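Local coordinates for protein dTDP-4-amino-4,6-dideoxyglucose formyltransferase (Mycobacterium tuberculosis CAS/NITR204, PDB 5VYQ) that probably transfers a formyl group from a folate cofactor to the 4-amino group of the nucleotide-linked sugar dTDP-4-amino-4,6-dideoxyglucose, at residues A[118-123]-A[217-222]; A[143-148]-A[163-168]. All blocks are in the same frame, centred on the assembly; numbering follows the deposited sequence. Where two conformers were deposited one is given.

Overall arrangement
From the N terminus the chain first lays down strands and helices of the formyltransferase fold before reaching helix 114-121, the earlier partner of interaction 1. It then runs out along strand 125-131 and back along strand 141-147, an outermost strand of the six-stranded mixed sheet, and turns into helix 155-179. There interaction 2 closes a short loop, 143-148 against 163-168, packing the helix on one face of that outermost strand. This loop lies wholly within the longer one that interaction 1 closes later, when helix 213-222 of the C-terminal dimerization region returns to helix 114-121. The two contacts do not touch, their centres being about 19 Å apart.

Interaction 1: residues A[118-123]-A[217-222]; sequences SIIDGQ and LNRLRA. With EDO (1,2-ethanediol), chain E.
Ile-119 and Ile-120 meet Ala-222 in a helix-to-helix junction between the formyltransferase region and the C-terminal dimerization region. The CB of Ala-222 touches both isoleucines, 3.7 Å from CG2 of Ile-119 and 3.7 Å from CG1 of Ile-120. Ile-119 is placed with CG2 anti to its backbone N, which carries that methyl against CG of Arg-221 (3.6 Å) and over one face of the guanidinium. O1 of the ethanediol lies over the opposite face. Farther along its side chain, Ile-120 brings CD1 beside CD of Arg-219, whose NE bonds to the Leu-202 carbonyl. One water joins the helices, donating to the Ile-120 carbonyl O and accepting from ND2 of Asn-218.

Behind this layer, NH1 of Arg-221 bonds to the carbonyls of Glu-150 and Asp-153, while the other side of helix 213-222 packs on the second subunit, Leu-220 against its counterpart. Asn-218 fixes the guanidinium edge-on: its OD1 lies in the plane of that group and accepts from NE of Arg-221 at 2.8 Å (158°) and from NH2 of Arg-221 at 3.0 Å, both donors coming from the same face of the amide. OD1 of Asn-218 also accepts from O2 of the diol, probably a crystallisation additive (2.9 Å).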
ATOM      1  N   SER A 118     -19.049   4.527  -1.204  1.00  9.69           N
ATOM      2  CA  SER A 118     -19.406   4.785   0.190  1.00  9.50           C
ATOM      3  C   SER A 118     -18.222   5.017   1.127  1.00 10.69           C
ATOM      4  O   SER A 118     -18.318   5.771   2.106  1.00 11.06           O
ATOM      5  CB  SER A 118     -20.254   3.647   0.748  1.00 10.32           C
ATOM      6  OG  SER A 118     -21.570   3.747   0.246  1.00 10.06           O
ATOM      7  N   ILE A 119     -17.102   4.380   0.837  1.00 10.04           N
ATOM      8  CA  ILE A 119     -15.902   4.680   1.616  1.00 11.77           C
ATOM      9  C   ILE A 119     -15.577   6.164   1.511  1.00 12.65           C
ATOM     10  O   ILE A 119     -15.117   6.772   2.472  1.00 15.26           O
ATOM     11  CB  ILE A 119     -14.713   3.810   1.148  1.00 10.34           C
ATOM     12  CG1 ILE A 119     -14.957   2.393   1.675  1.00  9.90           C
ATOM     13  CG2 ILE A 119     -13.363   4.304   1.664  1.00 10.07           C
ATOM     14  CD1 ILE A 119     -14.146   1.303   1.053  1.00 11.11           C
ATOM     15  N   ILE A 120     -15.734   6.708   0.332  1.00 11.97           N
ATOM     16  CA  ILE A 120     -15.424   8.121   0.097  1.00 13.06           C
ATOM     17  C   ILE A 120     -16.499   9.040   0.630  1.00 14.48           C
ATOM     18  O   ILE A 120     -16.171  10.063   1.231  1.00 14.22           O
ATOM     19  CB  ILE A 120     -15.195   8.395  -1.388  1.00 13.41           C
ATOM     20  CG1 ILE A 120     -13.874   7.744  -1.818  1.00 12.98           C
ATOM     21  CG2 ILE A 120     -15.298   9.894  -1.739  1.00 13.22           C
ATOM     22  CD1 ILE A 120     -13.787   7.574  -3.305  1.00 15.13           C
ATOM     23  N   ASP A 121     -17.771   8.723   0.397  1.00 11.60           N
ATOM     24  CA  ASP A 121     -18.809   9.674   0.758  1.00 12.54           C
ATOM     25  C   ASP A 121     -19.484   9.477   2.101  1.00 12.37           C
ATOM     26  O   ASP A 121     -20.268  10.327   2.497  1.00 13.50           O
ATOM     27  CB  ASP A 121     -19.821   9.874  -0.369  1.00 12.03           C
ATOM     28  CG  ASP A 121     -20.798   8.724  -0.560  1.00 11.07           C
ATOM     29  OD1 ASP A 121     -20.779   7.795   0.254  1.00 12.11           O
ATOM     30  OD2 ASP A 121     -21.550   8.807  -1.584  1.00 12.09           O
ATOM     31  N   GLY A 122     -19.251   8.377   2.794  1.00 12.34           N
ATOM     32  CA  GLY A 122     -19.819   8.128   4.134  1.00 12.50           C
ATOM     33  C   GLY A 122     -21.242   7.620   4.134  1.00 13.08           C
ATOM     34  O   GLY A 122     -21.848   7.427   5.204  1.00 15.06           O
ATOM     35  N   GLN A 123     -21.807   7.383   2.952  1.00 11.30           N
ATOM     36  CA  GLN A 123     -23.144   6.833   2.868  1.00 11.68           C
ATOM     37  C   GLN A 123     -23.122   5.377   3.284  1.00 11.80           C
ATOM     38  O   GLN A 123     -22.085   4.758   3.203  1.00 12.50           O
ATOM     39  CB  GLN A 123     -23.730   6.981   1.460  1.00 11.29           C
ATOM     40  CG  GLN A 123     -23.999   8.445   1.094  1.00 12.67           C
ATOM     41  CD  GLN A 123     -24.928   8.550  -0.102  1.00 14.75           C
ATOM     42  OE1 GLN A 123     -26.142   8.726   0.060  1.00 15.30           O
ATOM     43  NE2 GLN A 123     -24.375   8.396  -1.295  1.00 12.72           N
ATOM     44  N   LEU A 217      -6.635   9.431   2.211  1.00 10.35           N
ATOM     45  CA  LEU A 217      -6.572   8.045   2.626  1.00 10.83           C
ATOM     46  C   LEU A 217      -7.893   7.356   2.266  1.00  9.60           C
ATOM     47  O   LEU A 217      -7.888   6.186   1.864  1.00 10.07           O
ATOM     48  CB  LEU A 217      -6.305   7.941   4.127  1.00 11.70           C
ATOM     49  CG  LEU A 217      -4.854   8.138   4.603  1.00 14.68           C
ATOM     50  CD1 LEU A 217      -4.800   8.466   6.099  1.00 15.63           C
ATOM     51  CD2 LEU A 217      -4.004   6.918   4.272  1.00 16.52           C
ATOM     52  N   ASN A 218      -9.025   8.059   2.395  1.00  8.52           N
ATOM     53  CA  ASN A 218     -10.311   7.484   1.970  1.00  8.99           C
ATOM     54  C   ASN A 218     -10.332   7.184   0.476  1.00 10.27           C
ATOM     55  O   ASN A 218     -10.702   6.073   0.059  1.00  9.72           O
ATOM     56  CB  ASN A 218     -11.475   8.382   2.339  1.00  9.96           C
ATOM     57  CG  ASN A 218     -11.782   8.356   3.820  1.00 10.52           C
ATOM     58  OD1 ASN A 218     -11.295   7.514   4.575  1.00 11.81           O
ATOM     59  ND2 ASN A 218     -12.576   9.313   4.239  1.00 12.12           N
ATOM     60  N   ARG A 219      -9.794   8.100  -0.331  1.00  9.63           N
ATOM     61  CA  ARG A 219      -9.665   7.786  -1.756  1.00  9.68           C
ATOM     62  C   ARG A 219      -8.842   6.554  -2.051  1.00  9.52           C
ATOM     63  O   ARG A 219      -9.241   5.714  -2.875  1.00  9.39           O
ATOM     64  CB  ARG A 219      -9.095   9.007  -2.481  1.00 11.13           C
ATOM     65  CG  ARG A 219      -8.909   8.928  -3.988  1.00 13.31           C
ATOM     66  CD  ARG A 219     -10.231   8.881  -4.745  1.00 14.70           C
ATOM     67  NE  ARG A 219      -9.988   9.317  -6.114  1.00 16.58           N
ATOM     68  CZ  ARG A 219      -9.763  10.569  -6.495  1.00 21.74           C
ATOM     69  NH1 ARG A 219      -9.446  10.802  -7.768  1.00 21.85           N
ATOM     70  NH2 ARG A 219      -9.891  11.580  -5.636  1.00 23.02           N
ATOM     71  N   LEU A 220      -7.654   6.468  -1.467  1.00  8.78           N
ATOM     72  CA  LEU A 220      -6.773   5.361  -1.735  1.00  9.35           C
ATOM     73  C   LEU A 220      -7.341   4.034  -1.254  1.00  9.27           C
ATOM     74  O   LEU A 220      -7.253   3.032  -1.941  1.00  9.60           O
ATOM     75  CB  LEU A 220      -5.423   5.530  -1.082  1.00 10.20           C
ATOM     76  CG  LEU A 220      -4.566   6.661  -1.586  1.00 12.42           C
ATOM     77  CD1 LEU A 220      -3.242   6.557  -0.840  1.00 15.10           C
ATOM     78  CD2 LEU A 220      -4.376   6.534  -3.085  1.00 15.13           C
ATOM     79  N   ARG A 221      -7.934   4.022  -0.059  1.00  9.57           N
ATOM     80  CA  ARG A 221      -8.433   2.740   0.440  1.00  8.60           C
ATOM     81  C   ARG A 221      -9.706   2.335  -0.343  1.00  8.81           C
ATOM     82  O   ARG A 221     -10.005   1.152  -0.511  1.00  8.61           O
ATOM     83  CB  ARG A 221      -8.677   2.841   1.964  1.00  9.60           C
ATOM     84  CG  ARG A 221      -9.882   3.610   2.448  1.00  9.27           C
ATOM     85  CD  ARG A 221      -9.724   3.963   3.921  1.00  9.60           C
ATOM     86  NE  ARG A 221     -10.833   4.723   4.503  1.00  9.58           N
ATOM     87  CZ  ARG A 221     -11.811   4.227   5.248  1.00 10.95           C
ATOM     88  NH1 ARG A 221     -11.931   2.939   5.487  1.00 11.99           N
ATOM     89  NH2 ARG A 221     -12.655   5.075   5.795  1.00 10.60           N
ATOM     90  N   ALA A 222     -10.503   3.324  -0.751  1.00  8.81           N
ATOM     91  CA  ALA A 222     -11.643   3.036  -1.608  1.00  9.45           C
ATOM     92  C   ALA A 222     -11.243   2.325  -2.907  1.00  9.79           C
ATOM     93  O   ALA A 222     -12.023   1.510  -3.439  1.00  9.54           O
ATOM     94  CB  ALA A 222     -12.438   4.293  -1.897  1.00 10.53           C
TER
HETATM   95  C1  EDO E 303      -8.872   6.532   6.950  1.00 17.10           C
HETATM   96  O1  EDO E 303      -9.860   5.882   7.755  1.00 17.53           O
HETATM   97  C2  EDO E 303      -8.918   8.000   7.350  1.00 16.81           C
HETATM   98  O2  EDO E 303     -10.159   8.610   7.027  1.00 18.88           O
HETATM   99  O   HOH W   1     -13.575  10.912   1.850  1.00 12.40           O

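Interaction 2: residues A[143-148]-A[163-168]; sequences AQRECA and MDIERE
Ile-165 is the main side chain between strand 143-147 and helix 163-168, touching Arg-145, Glu-146 and Cys-147; the two axes run nearly antiparallel (153°) with a closest approach of 9.3 Å. The contact is that of a helix lying on an outermost strand of the formyltransferase sheet, and it is mainly apolar. The two branches of Ile-165 diverge along the strand. CG2, anti to the backbone N of the isoleucine, rests against the aliphatic part of Arg-145, 4.0 Å from its CB and 4.1 Å from its CD. CG1, beside that N (chi1 -65°), carries CD1 the other way, to 3.7 Å from CB of Cys-147 and 3.9 Å from the carbonyl O of Glu-146. Arg-145 and Cys-147, two apart on the strand, thus both face the helix.

One turn on, Glu-168 stands across the arginine at about a right angle. Its CB lies at the edge of the Arg-145 guanidinium, near the plane, 4.1 Å from NH1. The chain of Arg-145 bends at chi3 (-59°), and its charged end pairs with Glu-172, a turn farther along the same helix, through a salt bridge from NH2. The carboxylate of Glu-168, whose position is uncertain, is not in contact with the guanidinium in the conformer given.

Within the sheet, strand 141-147 pairs through its backbone with the antiparallel strand 125-131, Arg-145 with Val-127. Helix 155-179 meanwhile packs against helix 31-43, where Arg-167 forms a salt bridge with Asp-39 and touches Leu-36.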
ATOM      1  N   ALA A 143     -35.628  -7.019   1.361  1.00  9.70           N
ATOM      2  CA  ALA A 143     -34.812  -7.052   2.570  1.00 11.75           C
ATOM      3  C   ALA A 143     -33.502  -6.348   2.311  1.00 11.52           C
ATOM      4  O   ALA A 143     -33.072  -6.244   1.164  1.00 11.07           O
ATOM      5  CB  ALA A 143     -34.527  -8.476   2.999  1.00 11.45           C
ATOM      6  N   GLN A 144     -32.897  -5.864   3.392  1.00 10.82           N
ATOM      7  CA  GLN A 144     -31.572  -5.325   3.253  1.00 11.88           C
ATOM      8  C   GLN A 144     -30.886  -5.307   4.598  1.00 12.56           C
ATOM      9  O   GLN A 144     -31.489  -5.483   5.675  1.00 11.97           O
ATOM     10  CB  GLN A 144     -31.603  -3.955   2.552  1.00 14.71           C
ATOM     11  CG  GLN A 144     -32.187  -2.852   3.309  1.00 15.44           C
ATOM     12  CD  GLN A 144     -32.242  -1.476   2.645  1.00 16.32           C
ATOM     13  OE1 GLN A 144     -32.976  -0.673   3.185  1.00 13.91           O
ATOM     14  NE2 GLN A 144     -31.527  -1.169   1.543  1.00 13.55           N
ATOM     15  N   ARG A 145     -29.586  -5.116   4.509  1.00 11.53           N
ATOM     16  CA  ARG A 145     -28.739  -5.167   5.679  1.00 11.39           C
ATOM     17  C   ARG A 145     -27.506  -4.307   5.474  1.00 12.31           C
ATOM     18  O   ARG A 145     -26.827  -4.396   4.449  1.00 10.37           O
ATOM     19  CB  ARG A 145     -28.321  -6.582   6.048  1.00 11.49           C
ATOM     20  CG  ARG A 145     -27.534  -6.712   7.351  1.00 12.15           C
ATOM     21  CD  ARG A 145     -27.533  -8.161   7.853  1.00 12.83           C
ATOM     22  NE  ARG A 145     -28.926  -8.555   8.060  1.00 11.48           N
ATOM     23  CZ  ARG A 145     -29.386  -9.804   8.032  1.00 11.61           C
ATOM     24  NH1 ARG A 145     -28.564 -10.822   7.815  1.00 11.22           N
ATOM     25  NH2 ARG A 145     -30.669 -10.027   8.205  1.00 11.57           N
ATOM     26  N   GLU A 146     -27.227  -3.503   6.488  1.00 11.69           N
ATOM     27  CA  GLU A 146     -26.035  -2.654   6.494  1.00 12.87           C
ATOM     28  C   GLU A 146     -24.757  -3.423   6.825  1.00 12.55           C
ATOM     29  O   GLU A 146     -24.742  -4.383   7.598  1.00 13.01           O
ATOM     30  CB  GLU A 146     -26.273  -1.447   7.436  1.00 15.96           C
ATOM     31  CG  GLU A 146     -25.149  -0.401   7.380  1.00 18.39           C
ATOM     32  CD  GLU A 146     -25.331   0.828   8.254  1.00 23.65           C
ATOM     33  OE1 GLU A 146     -26.413   0.963   8.893  1.00 19.62           O
ATOM     34  OE2 GLU A 146     -24.340   1.605   8.276  1.00 19.83           O
ATOM     35  N   CYS A 147     -23.649  -2.975   6.229  1.00 11.61           N
ATOM     36  CA  CYS A 147     -22.293  -3.434   6.561  1.00 13.33           C
ATOM     37  C   CYS A 147     -21.546  -2.216   7.077  1.00 14.35           C
ATOM     38  O   CYS A 147     -21.423  -1.213   6.387  1.00 14.56           O
ATOM     39  CB  CYS A 147     -21.612  -3.884   5.285  1.00 13.88           C
ATOM     40  SG  CYS A 147     -19.959  -4.556   5.481  1.00 14.59           S
ATOM     41  N   ALA A 148     -20.984  -2.323   8.271  1.00 16.76           N
ATOM     42  CA  ALA A 148     -20.242  -1.171   8.784  1.00 20.72           C
ATOM     43  C   ALA A 148     -18.891  -1.068   8.032  1.00 18.84           C
ATOM     44  O   ALA A 148     -18.356  -2.058   7.505  1.00 18.32           O
ATOM     45  CB  ALA A 148     -20.058  -1.323  10.289  1.00 22.36           C
ATOM     46  N   MET A 163     -20.105 -10.066   0.738  1.00 11.68           N
ATOM     47  CA  MET A 163     -20.450 -11.378   0.187  1.00 11.73           C
ATOM     48  C   MET A 163     -20.958 -12.283   1.326  1.00 11.70           C
ATOM     49  O   MET A 163     -21.855 -13.106   1.087  1.00 13.03           O
ATOM     50  CB  MET A 163     -19.262 -11.997  -0.511  1.00 12.08           C
ATOM     51  CG  MET A 163     -18.756 -11.233  -1.734  1.00 12.29           C
ATOM     52  SD  MET A 163     -19.968 -11.018  -3.025  1.00 13.81           S
ATOM     53  CE  MET A 163     -20.793  -9.533  -2.505  1.00 13.40           C
ATOM     54  N   ASP A 164     -20.420 -12.184   2.537  1.00 11.92           N
ATOM     55  CA  ASP A 164     -20.938 -12.967   3.672  1.00 12.93           C
ATOM     56  C   ASP A 164     -22.359 -12.510   3.998  1.00 12.15           C
ATOM     57  O   ASP A 164     -23.224 -13.335   4.245  1.00 13.23           O
ATOM     58  CB  ASP A 164     -20.082 -12.806   4.929  1.00 15.20           C
ATOM     59  CG  ASP A 164     -18.711 -13.466   4.815  1.00 17.33           C
ATOM     60  OD1 ASP A 164     -18.554 -14.407   4.047  1.00 18.84           O
ATOM     61  OD2 ASP A 164     -17.780 -13.024   5.506  1.00 22.93           O
ATOM     62  N   ILE A 165     -22.607 -11.212   3.988  1.00 12.39           N
ATOM     63  CA  ILE A 165     -23.939 -10.662   4.243  1.00 12.52           C
ATOM     64  C   ILE A 165     -24.927 -11.093   3.185  1.00 12.31           C
ATOM     65  O   ILE A 165     -26.089 -11.399   3.477  1.00 12.81           O
ATOM     66  CB  ILE A 165     -23.921  -9.132   4.426  1.00 13.11           C
ATOM     67  CG1 ILE A 165     -23.122  -8.807   5.690  1.00 14.97           C
ATOM     68  CG2 ILE A 165     -25.318  -8.582   4.382  1.00 12.73           C
ATOM     69  CD1 ILE A 165     -22.812  -7.328   5.858  1.00 16.61           C
ATOM     70  N   GLU A 166     -24.494 -11.163   1.936  1.00 11.56           N
ATOM     71  CA  GLU A 166     -25.387 -11.533   0.881  1.00 11.46           C
ATOM     72  C   GLU A 166     -25.848 -12.961   1.096  1.00 11.45           C
ATOM     73  O   GLU A 166     -27.041 -13.243   0.941  1.00 10.20           O
ATOM     74  CB  GLU A 166     -24.653 -11.417  -0.459  1.00 13.41           C
ATOM     75  CG  GLU A 166     -25.486 -11.664  -1.641  1.00 12.83           C
ATOM     76  CD  GLU A 166     -24.772 -11.206  -2.937  1.00 13.97           C
ATOM     77  OE1 GLU A 166     -24.532 -12.142  -3.648  1.00 15.61           O
ATOM     78  OE2 GLU A 166     -24.425 -10.044  -3.197  1.00 13.12           O
ATOM     79  N   ARG A 167     -24.910 -13.833   1.461  1.00 10.32           N
ATOM     80  CA  ARG A 167     -25.251 -15.232   1.681  1.00 11.81           C
ATOM     81  C   ARG A 167     -26.231 -15.362   2.852  1.00 12.06           C
ATOM     82  O   ARG A 167     -27.247 -16.071   2.736  1.00 10.80           O
ATOM     83  CB  ARG A 167     -23.988 -16.045   1.930  1.00 13.79           C
ATOM     84  CG  ARG A 167     -24.252 -17.447   2.504  1.00 13.82           C
ATOM     85  CD  ARG A 167     -22.987 -18.265   2.604  1.00 15.57           C
ATOM     86  NE  ARG A 167     -22.505 -18.603   1.261  1.00 16.97           N
ATOM     87  CZ  ARG A 167     -22.957 -19.639   0.537  1.00 20.01           C
ATOM     88  NH1 ARG A 167     -22.460 -19.832  -0.704  1.00 17.33           N
ATOM     89  NH2 ARG A 167     -23.905 -20.470   1.040  1.00 18.97           N
ATOM     90  N   GLU A 168     -25.983 -14.604   3.928  1.00 12.51           N
ATOM     91  CA  GLU A 168     -26.850 -14.607   5.115  0.50 12.16           C
ATOM     92  C   GLU A 168     -28.276 -14.177   4.747  1.00 12.09           C
ATOM     93  O   GLU A 168     -29.285 -14.798   5.094  1.00 11.92           O
ATOM     94  CB  GLU A 168     -26.222 -13.732   6.232  0.50 12.45           C
ATOM     95  CG  GLU A 168     -25.046 -14.483   6.881  0.50 13.87           C
ATOM     96  CD  GLU A 168     -24.025 -13.767   7.762  0.50 15.29           C
ATOM     97  OE1 GLU A 168     -24.069 -12.553   8.060  0.50 19.10           O
ATOM     98  OE2 GLU A 168     -23.103 -14.492   8.197  0.50 18.00           O
TER